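Local coordinates for protein Thf1 (Thermosynechococcus elongatus, PDB 5MJR), which associates with the FtsH protease complex involved in photosystem II repair in cyanobacteria and may take part in building photosynthetic membranes, at residues A[141-146]-A[180-185]; A[66-71]-A[150-155]; A[35-40]-A[87-92]; A[45-50]-A[79-84]; A[114-119]-A[160-165]. All blocks are in the same frame, centred on the assembly; numbering follows the deposited sequence.

Contact 1 of 5, residues A[141-146]-A[180-185]; sequences SLNHTG and PVIPLP
Asn143 and Pro183 meet where two loops cross, and the asparagine side chain can be followed outward. Its CB carries CG beside the backbone N and anti to the carbonyl carbon (chi1 -71°), which swings the amide toward the 180-185 loop. At the tip, Asn143 OD1 lies 3.4 Å from Pro183 CD and 4.0 Å from Ile182 CG2. The same oxygen accepts from a water, 2.6 Å away, that also donates to Val181 O, so the water bridges side chain and backbone. Asn143 is the centre of an inverse gamma turn, closed by a weak bond from His144 N to Leu142 O, and this turn lies against the proline-rich connection leading into helix 186-198. Leu142 O sits 3.7 Å from Ile182 CB and 3.8 Å from Leu184 CB. Past the turn, His144 CB packs 3.7 Å from Leu184 CD1, which approaches the imidazole obliquely, while His144 NE2 is hydrogen-bonded to Lys147 O.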
# COMPACT_ATOMS: atom_id res chain seq x y z
N SER A 141 4.78 -6.61 10.79
CA SER A 141 5.05 -5.39 10.11
C SER A 141 4.19 -4.21 10.52
O SER A 141 4.47 -3.09 10.18
CB SER A 141 4.98 -5.57 8.57
OG SER A 141 3.73 -5.73 8.07
N LEU A 142 3.13 -4.46 11.33
CA LEU A 142 2.44 -3.34 11.97
C LEU A 142 3.27 -2.68 13.04
O LEU A 142 3.00 -1.49 13.40
CB LEU A 142 1.15 -3.80 12.59
CG LEU A 142 0.05 -4.23 11.64
CD1 LEU A 142 -1.28 -4.34 12.43
CD2 LEU A 142 -0.15 -3.54 10.38
N ASN A 143 4.30 -3.38 13.51
CA ASN A 143 5.28 -2.78 14.42
C ASN A 143 6.34 -1.97 13.65
O ASN A 143 7.50 -2.34 13.56
CB ASN A 143 5.90 -3.85 15.29
CG ASN A 143 4.96 -4.41 16.33
OD1 ASN A 143 4.13 -3.66 16.86
ND2 ASN A 143 5.10 -5.72 16.60
N HIS A 144 5.82 -0.94 13.01
CA HIS A 144 6.59 -0.18 12.04
C HIS A 144 7.38 0.91 12.73
O HIS A 144 6.74 1.83 13.30
CB HIS A 144 5.61 0.47 11.08
CG HIS A 144 6.29 1.16 9.93
ND1 HIS A 144 6.81 0.42 8.90
CD2 HIS A 144 6.61 2.45 9.74
CE1 HIS A 144 7.41 1.29 8.09
NE2 HIS A 144 7.28 2.52 8.57
N THR A 145 8.68 0.84 12.55
CA THR A 145 9.60 1.92 12.97
C THR A 145 10.30 2.45 11.70
O THR A 145 10.32 1.81 10.69
CB THR A 145 10.53 1.39 14.07
OG1 THR A 145 11.48 0.45 13.53
CG2 THR A 145 9.70 0.70 15.18
N GLY A 146 10.98 3.56 11.77
CA GLY A 146 11.46 4.11 10.55
C GLY A 146 10.35 4.78 9.76
O GLY A 146 9.21 4.99 10.17
N PRO A 180 -2.65 2.42 21.24
CA PRO A 180 -1.71 2.10 22.33
C PRO A 180 -0.89 0.85 22.14
O PRO A 180 -0.02 0.56 22.98
CB PRO A 180 -2.65 2.02 23.53
CG PRO A 180 -3.98 1.72 22.98
CD PRO A 180 -4.05 2.19 21.63
N VAL A 181 -1.18 0.07 21.09
CA VAL A 181 -0.59 -1.24 20.88
C VAL A 181 0.53 -1.23 19.85
O VAL A 181 1.48 -2.01 20.06
CB VAL A 181 -1.74 -2.26 20.46
CG1 VAL A 181 -1.23 -3.61 20.03
CG2 VAL A 181 -2.76 -2.38 21.57
N ILE A 182 0.41 -0.44 18.77
CA ILE A 182 1.44 -0.45 17.72
C ILE A 182 2.07 0.91 17.61
O ILE A 182 1.44 1.94 17.84
CB ILE A 182 0.83 -0.97 16.39
CG1 ILE A 182 -0.17 -0.02 15.80
CG2 ILE A 182 0.31 -2.38 16.53
CD1 ILE A 182 -0.72 -0.36 14.41
N PRO A 183 3.35 0.94 17.10
CA PRO A 183 4.10 2.18 16.95
C PRO A 183 3.80 2.92 15.67
O PRO A 183 4.30 4.04 15.46
CB PRO A 183 5.57 1.74 17.05
CG PRO A 183 5.52 0.34 16.58
CD PRO A 183 4.25 -0.23 17.01
N LEU A 184 3.02 2.29 14.77
CA LEU A 184 2.60 3.00 13.60
C LEU A 184 1.85 4.26 14.07
O LEU A 184 1.03 4.20 14.98
CB LEU A 184 1.72 2.06 12.75
CG LEU A 184 1.38 2.36 11.38
CD1 LEU A 184 2.51 2.39 10.42
CD2 LEU A 184 0.31 1.44 10.91
N PRO A 185 2.08 5.44 13.47
CA PRO A 185 1.48 6.68 14.03
C PRO A 185 0.03 6.83 13.61
O PRO A 185 -0.36 7.29 12.50
CB PRO A 185 2.35 7.77 13.41
CG PRO A 185 2.79 7.16 12.11
CD PRO A 185 3.05 5.74 12.42
O HOH W 1 3.04 -3.89 19.17

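Contact 2 of 5, residues A[66-71]-A[150-155]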
# COMPACT_ATOMS: atom_id res chain seq x y z
N SER A 66 8.70 -3.42 3.87
CA SER A 66 8.10 -4.48 4.63
C SER A 66 6.85 -4.93 3.93
O SER A 66 6.36 -4.21 3.06
CB SER A 66 7.72 -3.99 6.03
OG SER A 66 6.65 -3.12 6.01
N PRO A 67 6.19 -6.01 4.35
CA PRO A 67 4.91 -6.42 3.75
C PRO A 67 3.79 -5.43 3.92
O PRO A 67 2.83 -5.50 3.13
CB PRO A 67 4.63 -7.77 4.37
CG PRO A 67 6.00 -8.28 4.72
CD PRO A 67 6.78 -7.06 5.19
N LEU A 68 3.87 -4.54 4.90
CA LEU A 68 2.83 -3.52 5.08
C LEU A 68 2.91 -2.53 3.87
O LEU A 68 1.88 -2.10 3.35
CB LEU A 68 2.94 -2.81 6.38
CG LEU A 68 1.93 -1.73 6.72
CD1 LEU A 68 0.54 -2.33 6.81
CD2 LEU A 68 2.29 -0.98 7.98
N PHE A 69 4.14 -2.12 3.55
CA PHE A 69 4.32 -1.30 2.35
C PHE A 69 3.89 -2.03 1.08
O PHE A 69 3.20 -1.41 0.25
CB PHE A 69 5.81 -0.91 2.29
CG PHE A 69 6.22 -0.17 1.01
CD1 PHE A 69 5.96 1.11 0.82
CD2 PHE A 69 6.82 -0.91 0.04
CE1 PHE A 69 6.35 1.72 -0.43
CE2 PHE A 69 7.27 -0.37 -1.14
CZ PHE A 69 7.01 0.93 -1.33
N ALA A 70 4.24 -3.29 0.95
CA ALA A 70 3.80 -4.05 -0.20
C ALA A 70 2.32 -4.03 -0.37
O ALA A 70 1.76 -3.79 -1.46
CB ALA A 70 4.33 -5.46 -0.20
N LEU A 71 1.61 -4.30 0.73
CA LEU A 71 0.17 -4.31 0.71
C LEU A 71 -0.38 -2.94 0.33
O LEU A 71 -1.35 -2.82 -0.44
CB LEU A 71 -0.43 -4.84 2.00
CG LEU A 71 -1.96 -4.97 2.07
CD1 LEU A 71 -2.49 -5.87 1.04
CD2 LEU A 71 -2.33 -5.39 3.48
N ARG A 150 2.05 7.37 3.72
CA ARG A 150 0.61 7.10 3.58
C ARG A 150 0.33 5.75 3.04
O ARG A 150 -0.72 5.18 3.25
CB ARG A 150 -0.03 8.22 2.71
CG ARG A 150 0.39 8.21 1.31
CD ARG A 150 -0.64 7.50 0.42
NE ARG A 150 -0.15 7.35 -0.93
CZ ARG A 150 -0.90 6.95 -1.96
NH1 ARG A 150 -2.20 6.63 -1.79
NH2 ARG A 150 -0.30 6.73 -3.12
N LEU A 151 1.29 5.19 2.24
CA LEU A 151 1.11 3.80 1.79
C LEU A 151 1.00 2.79 2.92
O LEU A 151 0.32 1.78 2.73
CB LEU A 151 2.19 3.44 0.74
CG LEU A 151 2.16 4.18 -0.59
CD1 LEU A 151 3.47 4.08 -1.30
CD2 LEU A 151 1.01 3.65 -1.38
N HIS A 152 1.67 3.06 4.03
CA HIS A 152 1.50 2.13 5.15
C HIS A 152 0.10 2.25 5.77
O HIS A 152 -0.45 1.23 6.19
CB HIS A 152 2.50 2.53 6.22
CG HIS A 152 3.91 2.30 5.84
ND1 HIS A 152 4.80 3.34 5.81
CD2 HIS A 152 4.57 1.15 5.53
CE1 HIS A 152 5.99 2.79 5.48
NE2 HIS A 152 5.88 1.47 5.28
N ALA A 153 -0.52 3.43 5.72
CA ALA A 153 -1.93 3.60 6.10
C ALA A 153 -2.88 2.82 5.21
O ALA A 153 -3.76 2.15 5.64
CB ALA A 153 -2.36 5.06 6.19
N VAL A 154 -2.65 2.91 3.88
CA VAL A 154 -3.43 2.17 2.91
C VAL A 154 -3.30 0.69 3.19
O VAL A 154 -4.27 -0.07 3.15
CB VAL A 154 -3.11 2.61 1.47
CG1 VAL A 154 -3.87 1.72 0.47
CG2 VAL A 154 -3.42 4.10 1.26
N GLY A 155 -2.08 0.23 3.38
CA GLY A 155 -1.84 -1.14 3.69
C GLY A 155 -2.62 -1.60 4.97
O GLY A 155 -3.19 -2.70 4.99
O HOH W 2 7.76 -0.59 5.04
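Leu151 opens the contact on helix 150-162: its CD1 lies 3.8 Å from Phe69 CE1, meeting that ring obliquely. The two helix segments pass at 81°, their axes 7.3 Å apart at the closest point, so each offers only a few residues to the other. His152 comes next. With CG beside the backbone N (chi1 -68°), its imidazole reaches across to helix 67-80, where NE2 packs 3.8 Å from Phe69 CB, while Leu68 CD2 lies 3.9 Å from His152 CB. NE2 also shares a water, 2.8 Å away in the plane of the ring, with Ser66 OG, the N-cap of helix 67-80; ND1 is hydrogen-bonded to Ser149 N at the other side. Gly155 completes the surface. Leu68 CD1 settles 3.7 Å from Gly155 C, and Leu71 CD2 lies 3.2 Å from Gly155 O, a tight fit. A CB on Gly155 would clash with Leu68 O, so the missing side chain is what allows the backbones this close. Replacing Leu68 by an alanine would probably open a gap over the His152 carbonyl and leave the imidazole with less to hold it in place. The contact is thus apolar packing at the centre of the chain, with one buried imidazole whose two nitrogens are both satisfied, one through water and one by backbone.

Contact 3 of 5, residues A[35-40]-A[87-92]; sequences HTRPIH and EGDRDR
The loop between helix 24-34 and helix 41-58 meets the start of helix 90-100 through a salt-bridge network of Arg37, Asp89 and Arg92. Arg37 runs extended from CG to NE, laying its CD 3.5 Å from Asp89 OD2 on the way to the carboxylate. Its NH1 then donates to Asp89 OD1 at 3.0 Å, on the syn side, but the bond is bent (134°) and OD1 is tilted out of the guanidinium plane. Arg92 lies over one face of the Arg37 guanidinium, the two planes 35° apart, and its own salt bridge to OD1 is long, 3.7 Å from NH1. A water accepts from NH2 of both arginines, weakly from Arg92. His35 sets ND1 3.7 Å from Arg92 CB, and its NE2 shares a second water, which donates to Asp89 OD2 (2.7 Å) and Pro38 O. One carboxylate therefore serves both sides: OD1 draws both guanidinium groups to one negative charge, closely from Arg37 and at longer range from Arg92, which probably lets one lie over the other, and OD2 is tied through water to the loop.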
# COMPACT_ATOMS: atom_id res chain seq x y z
N HIS A 35 7.18 -0.89 -20.25
CA HIS A 35 5.82 -0.87 -20.76
C HIS A 35 5.73 0.23 -21.82
O HIS A 35 5.64 1.40 -21.47
CB HIS A 35 4.79 -0.64 -19.66
CG HIS A 35 3.40 -0.72 -20.13
ND1 HIS A 35 2.79 -1.91 -20.41
CD2 HIS A 35 2.49 0.27 -20.40
CE1 HIS A 35 1.54 -1.65 -20.85
NE2 HIS A 35 1.34 -0.37 -20.83
N THR A 36 5.65 -0.18 -23.08
CA THR A 36 5.74 0.72 -24.17
C THR A 36 4.38 1.07 -24.78
O THR A 36 4.29 1.97 -25.64
CB THR A 36 6.65 0.15 -25.28
OG1 THR A 36 6.05 -0.98 -25.88
CG2 THR A 36 8.02 -0.20 -24.80
N ARG A 37 3.36 0.36 -24.35
CA ARG A 37 2.01 0.56 -24.91
C ARG A 37 1.45 1.82 -24.36
O ARG A 37 1.71 2.26 -23.23
CB ARG A 37 1.10 -0.65 -24.59
CG ARG A 37 1.65 -1.92 -25.17
CD ARG A 37 0.67 -3.01 -24.84
NE ARG A 37 1.18 -4.25 -25.40
CZ ARG A 37 0.47 -5.36 -25.46
NH1 ARG A 37 -0.76 -5.37 -24.97
NH2 ARG A 37 1.02 -6.45 -25.98
N PRO A 38 0.57 2.47 -25.13
CA PRO A 38 0.02 3.73 -24.68
C PRO A 38 -0.74 3.66 -23.37
O PRO A 38 -1.48 2.69 -23.16
CB PRO A 38 -0.94 4.09 -25.86
CG PRO A 38 -0.40 3.41 -27.00
CD PRO A 38 0.15 2.16 -26.52
N ILE A 39 -0.56 4.68 -22.55
CA ILE A 39 -1.33 4.83 -21.29
C ILE A 39 -2.06 6.18 -21.33
O ILE A 39 -1.44 7.23 -21.55
CB ILE A 39 -0.41 4.84 -20.04
CG1 ILE A 39 0.40 3.53 -19.99
CG2 ILE A 39 -1.24 5.05 -18.77
CD1 ILE A 39 1.49 3.58 -18.93
N HIS A 40 -3.38 6.17 -21.10
CA HIS A 40 -4.11 7.41 -21.13
C HIS A 40 -3.57 8.43 -20.18
O HIS A 40 -3.16 8.06 -19.05
CB HIS A 40 -5.60 7.14 -20.82
CG HIS A 40 -6.48 8.26 -21.13
ND1 HIS A 40 -6.71 9.28 -20.26
CD2 HIS A 40 -7.19 8.54 -22.28
CE1 HIS A 40 -7.44 10.21 -20.88
NE2 HIS A 40 -7.75 9.75 -22.09
N GLU A 87 -7.80 -2.90 -20.03
CA GLU A 87 -7.60 -3.64 -18.78
C GLU A 87 -6.58 -4.74 -18.91
O GLU A 87 -5.92 -5.00 -17.88
CB GLU A 87 -8.91 -4.16 -18.20
CG GLU A 87 -9.67 -5.10 -19.06
CD GLU A 87 -11.14 -5.19 -18.53
OE1 GLU A 87 -11.15 -5.84 -17.46
OE2 GLU A 87 -12.28 -4.88 -18.96
N GLY A 88 -6.42 -5.33 -20.04
CA GLY A 88 -5.41 -6.35 -20.21
C GLY A 88 -3.98 -5.92 -20.04
O GLY A 88 -3.09 -6.80 -19.97
N ASP A 89 -3.74 -4.61 -19.99
CA ASP A 89 -2.43 -4.06 -19.76
C ASP A 89 -2.10 -3.81 -18.29
O ASP A 89 -0.96 -3.48 -18.00
CB ASP A 89 -2.19 -2.75 -20.55
CG ASP A 89 -2.08 -2.95 -22.07
OD1 ASP A 89 -2.04 -4.11 -22.57
OD2 ASP A 89 -1.91 -1.91 -22.69
N ARG A 90 -3.11 -3.96 -17.39
CA ARG A 90 -2.88 -3.54 -16.02
C ARG A 90 -1.76 -4.33 -15.29
O ARG A 90 -0.89 -3.74 -14.65
CB ARG A 90 -4.22 -3.64 -15.34
CG ARG A 90 -4.17 -3.23 -13.94
CD ARG A 90 -5.58 -3.01 -13.44
NE ARG A 90 -6.44 -4.12 -13.74
CZ ARG A 90 -7.73 -4.07 -14.01
NH1 ARG A 90 -8.43 -2.91 -13.88
NH2 ARG A 90 -8.36 -5.21 -14.41
N ASP A 91 -1.72 -5.63 -15.53
CA ASP A 91 -0.64 -6.42 -14.91
C ASP A 91 0.77 -6.10 -15.47
O ASP A 91 1.76 -6.03 -14.73
CB ASP A 91 -0.86 -7.92 -15.03
CG ASP A 91 -2.14 -8.41 -14.23
OD1 ASP A 91 -2.66 -7.65 -13.33
OD2 ASP A 91 -2.69 -9.52 -14.50
N ARG A 92 0.85 -5.81 -16.77
CA ARG A 92 2.10 -5.41 -17.34
C ARG A 92 2.54 -4.08 -16.81
O ARG A 92 3.74 -3.83 -16.58
CB ARG A 92 1.95 -5.23 -18.92
CG ARG A 92 1.90 -6.52 -19.62
CD ARG A 92 1.46 -6.27 -21.07
NE ARG A 92 1.53 -7.42 -21.97
CZ ARG A 92 0.52 -8.01 -22.60
NH1 ARG A 92 -0.77 -7.61 -22.44
NH2 ARG A 92 0.78 -9.05 -23.41
O HOH W 3 -1.40 0.43 -21.50
O HOH W 4 -1.03 -8.58 -25.76

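Contact 4 of 5, residues A[45-50]-A[79-84]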
# COMPACT_ATOMS: atom_id res chain seq x y z
N ARG A 45 -0.80 10.32 -15.07
CA ARG A 45 -0.62 11.18 -13.95
C ARG A 45 -0.52 10.37 -12.61
O ARG A 45 0.36 10.58 -11.79
CB ARG A 45 -1.73 12.22 -13.84
CG ARG A 45 -1.79 13.26 -14.89
CD ARG A 45 -2.72 14.48 -14.63
NE ARG A 45 -4.17 14.18 -14.76
CZ ARG A 45 -4.84 14.14 -15.94
NH1 ARG A 45 -4.23 14.37 -17.11
NH2 ARG A 45 -6.17 13.91 -15.97
N PHE A 46 -1.43 9.40 -12.42
CA PHE A 46 -1.46 8.59 -11.20
C PHE A 46 -0.22 7.70 -11.12
O PHE A 46 0.43 7.56 -10.05
CB PHE A 46 -2.77 7.81 -11.12
CG PHE A 46 -3.93 8.59 -10.58
CD1 PHE A 46 -4.57 9.54 -11.30
CD2 PHE A 46 -4.36 8.32 -9.29
CE1 PHE A 46 -5.63 10.33 -10.75
CE2 PHE A 46 -5.44 8.98 -8.74
CZ PHE A 46 -6.08 10.03 -9.48
N ILE A 47 0.15 7.07 -12.25
CA ILE A 47 1.29 6.17 -12.26
C ILE A 47 2.58 6.91 -12.01
O ILE A 47 3.42 6.48 -11.18
CB ILE A 47 1.34 5.36 -13.57
CG1 ILE A 47 0.14 4.42 -13.67
CG2 ILE A 47 2.65 4.61 -13.70
CD1 ILE A 47 -0.13 3.99 -15.10
N GLU A 48 2.77 8.07 -12.64
CA GLU A 48 3.99 8.83 -12.39
C GLU A 48 4.04 9.35 -10.92
O GLU A 48 5.13 9.41 -10.35
CB GLU A 48 4.19 9.95 -13.43
CG GLU A 48 4.48 9.41 -14.84
CD GLU A 48 4.91 10.47 -15.86
OE1 GLU A 48 5.08 11.65 -15.46
OE2 GLU A 48 4.96 10.04 -17.06
N GLU A 49 2.87 9.77 -10.36
CA GLU A 49 2.87 10.19 -8.97
C GLU A 49 3.33 8.99 -8.08
O GLU A 49 4.11 9.21 -7.15
CB GLU A 49 1.48 10.68 -8.55
CG GLU A 49 1.12 12.09 -8.95
CD GLU A 49 -0.18 12.62 -8.32
OE1 GLU A 49 -0.63 12.06 -7.30
OE2 GLU A 49 -0.70 13.62 -8.91
N LEU A 50 2.86 7.81 -8.34
CA LEU A 50 3.24 6.62 -7.55
C LEU A 50 4.74 6.34 -7.74
O LEU A 50 5.45 5.98 -6.79
CB LEU A 50 2.34 5.44 -7.87
CG LEU A 50 2.51 4.21 -6.99
CD1 LEU A 50 2.33 4.49 -5.49
CD2 LEU A 50 1.63 3.12 -7.50
N GLN A 79 -6.69 0.02 -6.64
CA GLN A 79 -7.84 0.91 -6.48
C GLN A 79 -7.86 1.95 -7.54
O GLN A 79 -8.91 2.13 -8.21
CB GLN A 79 -7.84 1.56 -5.09
CG GLN A 79 -9.05 2.43 -4.77
CD GLN A 79 -9.20 3.74 -5.50
OE1 GLN A 79 -8.27 4.51 -5.66
NE2 GLN A 79 -10.52 4.02 -5.90
N PHE A 80 -6.75 2.65 -7.83
CA PHE A 80 -6.76 3.70 -8.89
C PHE A 80 -6.86 3.06 -10.25
O PHE A 80 -7.34 3.76 -11.16
CB PHE A 80 -5.76 4.82 -8.74
CG PHE A 80 -4.36 4.61 -9.17
CD1 PHE A 80 -3.95 4.32 -10.50
CD2 PHE A 80 -3.35 4.69 -8.20
CE1 PHE A 80 -2.57 4.15 -10.74
CE2 PHE A 80 -2.02 4.51 -8.50
CZ PHE A 80 -1.66 4.19 -9.74
N MET A 81 -6.44 1.82 -10.43
CA MET A 81 -6.49 1.18 -11.70
C MET A 81 -7.76 0.35 -11.91
O MET A 81 -7.86 -0.32 -12.96
CB MET A 81 -5.25 0.28 -11.87
CG MET A 81 -3.93 1.04 -11.93
SD MET A 81 -3.71 2.01 -13.46
CE MET A 81 -3.22 0.72 -14.59
N GLU A 82 -8.74 0.44 -10.98
CA GLU A 82 -9.89 -0.43 -11.07
C GLU A 82 -10.72 -0.28 -12.35
O GLU A 82 -11.40 -1.18 -12.80
CB GLU A 82 -10.75 -0.27 -9.79
CG GLU A 82 -11.40 1.01 -9.60
CD GLU A 82 -12.19 1.13 -8.29
OE1 GLU A 82 -12.44 0.08 -7.68
OE2 GLU A 82 -12.51 2.30 -7.91
N GLY A 83 -10.69 0.94 -12.93
CA GLY A 83 -11.34 1.23 -14.19
C GLY A 83 -10.47 1.38 -15.38
O GLY A 83 -10.93 1.86 -16.42
N TYR A 84 -9.18 1.06 -15.24
CA TYR A 84 -8.20 1.24 -16.30
C TYR A 84 -8.64 0.46 -17.53
O TYR A 84 -8.93 -0.70 -17.50
CB TYR A 84 -6.84 0.73 -15.87
CG TYR A 84 -5.78 0.98 -16.95
CD1 TYR A 84 -5.31 2.26 -17.17
CD2 TYR A 84 -5.34 -0.02 -17.78
CE1 TYR A 84 -4.40 2.55 -18.14
CE2 TYR A 84 -4.43 0.27 -18.80
CZ TYR A 84 -3.99 1.57 -18.97
OH TYR A 84 -3.08 1.88 -19.99
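Phe46 on helix 41-58 faces Phe80, the last residue of helix 67-80, across 7.6 Å between CA atoms, just before the chain leaves that helix at Met81 and makes a type I turn to Tyr84. Phe80 holds CG between its backbone N and carbonyl carbon (chi1 81°), pointing the ring into helix 41-58. Phe46 CB lies over one face of that ring, 3.8 Å from the centroid and 15° off the normal, a CH-pi contact. The two rings meet obliquely, with planes at 49°, and Phe46 CD2 is 3.7 Å from Phe80 CG. At the edge of the Phe80 ring come Ile47 CG1, 4.0 Å from Phe80 CE1, and Leu50 CD2, 4.0 Å from Phe80 CE2. A valine in place of Phe80 would probably take away the ring face under Phe46 CB and open a gap beside Ile47 and Leu50. Helix 90-100 closes the same core, with Ile93 on Ile47 and Met81 and Leu97 on Leu50, while Ile203 from the C-terminal region packs on Phe46.

Contact 5 of 5, residues A[114-119]-A[160-165]; sequences SWQQYQ and LQELAG
Glu162 OE1 accepts from Gln119 NE2 at 2.7 Å, a fairly straight bond (153°) that uses the syn lone pair of the carboxylate. Amide and carboxylate are nearly coplanar, their planes 18° apart, and OE1 lies near the amide plane of Gln119. Glu162 brings its carboxylate to this place by bending at chi2 (-72°), which folds the acid back alongside the 3-10 turn of residues 116-118. Glu162 CG itself lies 4.0 Å from Trp115 O, and OE2 is 3.7 Å from Gln116 CG, so an aliphatic carbon as well as the amide lies against the carboxylate. The backbones are close too: Gln119 CA lies 3.3 Å from Glu162 O in a CA-H...O contact, and Glu162 is also joined to Gly120 by a backbone hydrogen bond. On the buried side Leu163 turns its CD2 back to within 3.5 Å of Tyr118 O and 4.1 Å from Tyr118 CB; Ile126 of helix 123-131 packs on both residues. The Tyr118 hydroxyl is bonded elsewhere, to Ser136 OG and Leu139 N. The end of helix 150-162 is thereby joined to the loop after helix 105-113 by polar grip outside and leucine packing within. The acid's negative charge probably strengthens this hydrogen bond from the Gln119 amide, which would also limit rotation of the Gln119 side chain.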
# COMPACT_ATOMS: atom_id res chain seq x y z
N SER A 114 -0.02 -12.46 1.48
CA SER A 114 0.30 -13.11 2.79
C SER A 114 -0.62 -12.61 3.90
O SER A 114 -0.73 -13.28 4.93
CB SER A 114 1.76 -12.95 3.17
OG SER A 114 2.13 -11.65 3.56
N TRP A 115 -1.23 -11.45 3.73
CA TRP A 115 -2.17 -10.95 4.74
C TRP A 115 -3.49 -11.70 4.75
O TRP A 115 -4.27 -11.55 5.72
CB TRP A 115 -2.34 -9.45 4.51
CG TRP A 115 -1.15 -8.61 4.76
CD1 TRP A 115 -0.19 -8.26 3.84
CD2 TRP A 115 -0.78 -7.96 5.95
NE1 TRP A 115 0.73 -7.45 4.38
CE2 TRP A 115 0.42 -7.23 5.70
CE3 TRP A 115 -1.30 -7.93 7.23
CZ2 TRP A 115 1.06 -6.46 6.66
CZ3 TRP A 115 -0.69 -7.20 8.19
CH2 TRP A 115 0.51 -6.50 7.92
N GLN A 116 -3.78 -12.44 3.68
CA GLN A 116 -5.05 -13.16 3.62
C GLN A 116 -5.17 -14.25 4.66
O GLN A 116 -6.28 -14.69 4.97
CB GLN A 116 -5.29 -13.70 2.24
CG GLN A 116 -5.52 -12.58 1.21
CD GLN A 116 -5.49 -12.99 -0.18
OE1 GLN A 116 -5.74 -14.12 -0.50
NE2 GLN A 116 -5.13 -12.02 -1.11
N GLN A 117 -4.04 -14.65 5.27
CA GLN A 117 -4.13 -15.65 6.32
C GLN A 117 -4.88 -15.13 7.52
O GLN A 117 -5.33 -15.95 8.31
CB GLN A 117 -2.78 -16.09 6.77
CG GLN A 117 -1.98 -15.01 7.42
CD GLN A 117 -0.59 -15.39 7.75
OE1 GLN A 117 0.41 -15.05 6.98
NE2 GLN A 117 -0.49 -16.13 8.78
N TYR A 118 -5.11 -13.84 7.64
CA TYR A 118 -5.88 -13.23 8.76
C TYR A 118 -7.36 -13.14 8.52
O TYR A 118 -8.08 -12.62 9.38
CB TYR A 118 -5.25 -11.91 9.22
CG TYR A 118 -3.78 -12.05 9.53
CD1 TYR A 118 -3.30 -12.73 10.63
CD2 TYR A 118 -2.79 -11.47 8.71
CE1 TYR A 118 -2.00 -12.88 10.89
CE2 TYR A 118 -1.49 -11.62 8.98
CZ TYR A 118 -1.05 -12.34 10.07
OH TYR A 118 0.31 -12.49 10.27
N GLN A 119 -7.80 -13.63 7.34
CA GLN A 119 -9.18 -13.50 6.99
C GLN A 119 -10.18 -13.98 8.06
O GLN A 119 -9.98 -15.09 8.60
CB GLN A 119 -9.41 -14.30 5.70
CG GLN A 119 -10.41 -13.69 4.74
CD GLN A 119 -10.19 -14.22 3.30
OE1 GLN A 119 -10.50 -15.38 3.10
NE2 GLN A 119 -9.52 -13.43 2.35
N LEU A 160 -7.13 -4.56 7.57
CA LEU A 160 -8.29 -4.53 8.44
C LEU A 160 -9.51 -5.04 7.70
O LEU A 160 -10.41 -5.64 8.33
CB LEU A 160 -8.49 -3.12 8.99
CG LEU A 160 -7.45 -2.61 9.96
CD1 LEU A 160 -7.65 -1.16 10.24
CD2 LEU A 160 -7.30 -3.47 11.19
N GLN A 161 -9.57 -4.76 6.40
CA GLN A 161 -10.65 -5.29 5.61
C GLN A 161 -10.75 -6.85 5.55
O GLN A 161 -11.85 -7.32 5.28
CB GLN A 161 -10.60 -4.75 4.24
CG GLN A 161 -10.95 -3.30 4.06
CD GLN A 161 -10.95 -2.86 2.58
OE1 GLN A 161 -9.91 -2.79 1.92
NE2 GLN A 161 -12.09 -2.57 2.07
N GLU A 162 -9.63 -7.56 5.80
CA GLU A 162 -9.64 -9.00 5.83
C GLU A 162 -10.31 -9.50 7.05
O GLU A 162 -10.74 -10.63 7.04
CB GLU A 162 -8.22 -9.62 5.90
CG GLU A 162 -7.42 -9.39 4.67
CD GLU A 162 -7.82 -10.16 3.45
OE1 GLU A 162 -8.48 -11.24 3.53
OE2 GLU A 162 -7.43 -9.65 2.42
N LEU A 163 -10.26 -8.74 8.12
CA LEU A 163 -10.76 -9.20 9.41
C LEU A 163 -12.31 -9.26 9.39
O LEU A 163 -13.01 -8.98 8.40
CB LEU A 163 -10.26 -8.25 10.56
CG LEU A 163 -8.77 -8.10 10.65
CD1 LEU A 163 -8.43 -7.18 11.76
CD2 LEU A 163 -8.06 -9.42 10.83
N ALA A 164 -12.83 -9.71 10.46
CA ALA A 164 -14.27 -9.59 10.70
C ALA A 164 -14.86 -8.24 9.99
O ALA A 164 -14.27 -7.10 10.17
CB ALA A 164 -14.39 -9.45 12.05
N GLY A 165 -15.94 -8.28 9.23
CA GLY A 165 -16.45 -7.05 8.68
C GLY A 165 -16.71 -5.88 9.64
O GLY A 165 -16.64 -4.73 9.28

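From the N terminus, contact 3 opens first, at the 35-40 connection, and closes at the start of helix 90-100. Contact 4 is nested inside it, tying helix 41-58 to the end of helix 67-80, and the two touch through Arg90 and the Met81 carbonyl. Contact 2 starts on the same helix 67-80 and crosses both, joining it to helix 150-162 near the centre of the chain. Contact 5 uses the far end of helix 150-162 and crosses contact 2, the Trp115 ring packing on Leu68 and Leu71. Contact 1 crosses contacts 2 and 5 and closes last, at the connection into helix 186-198. It lies about 35 Å from contact 3, centre to centre, on the opposite side of this all-helical chain.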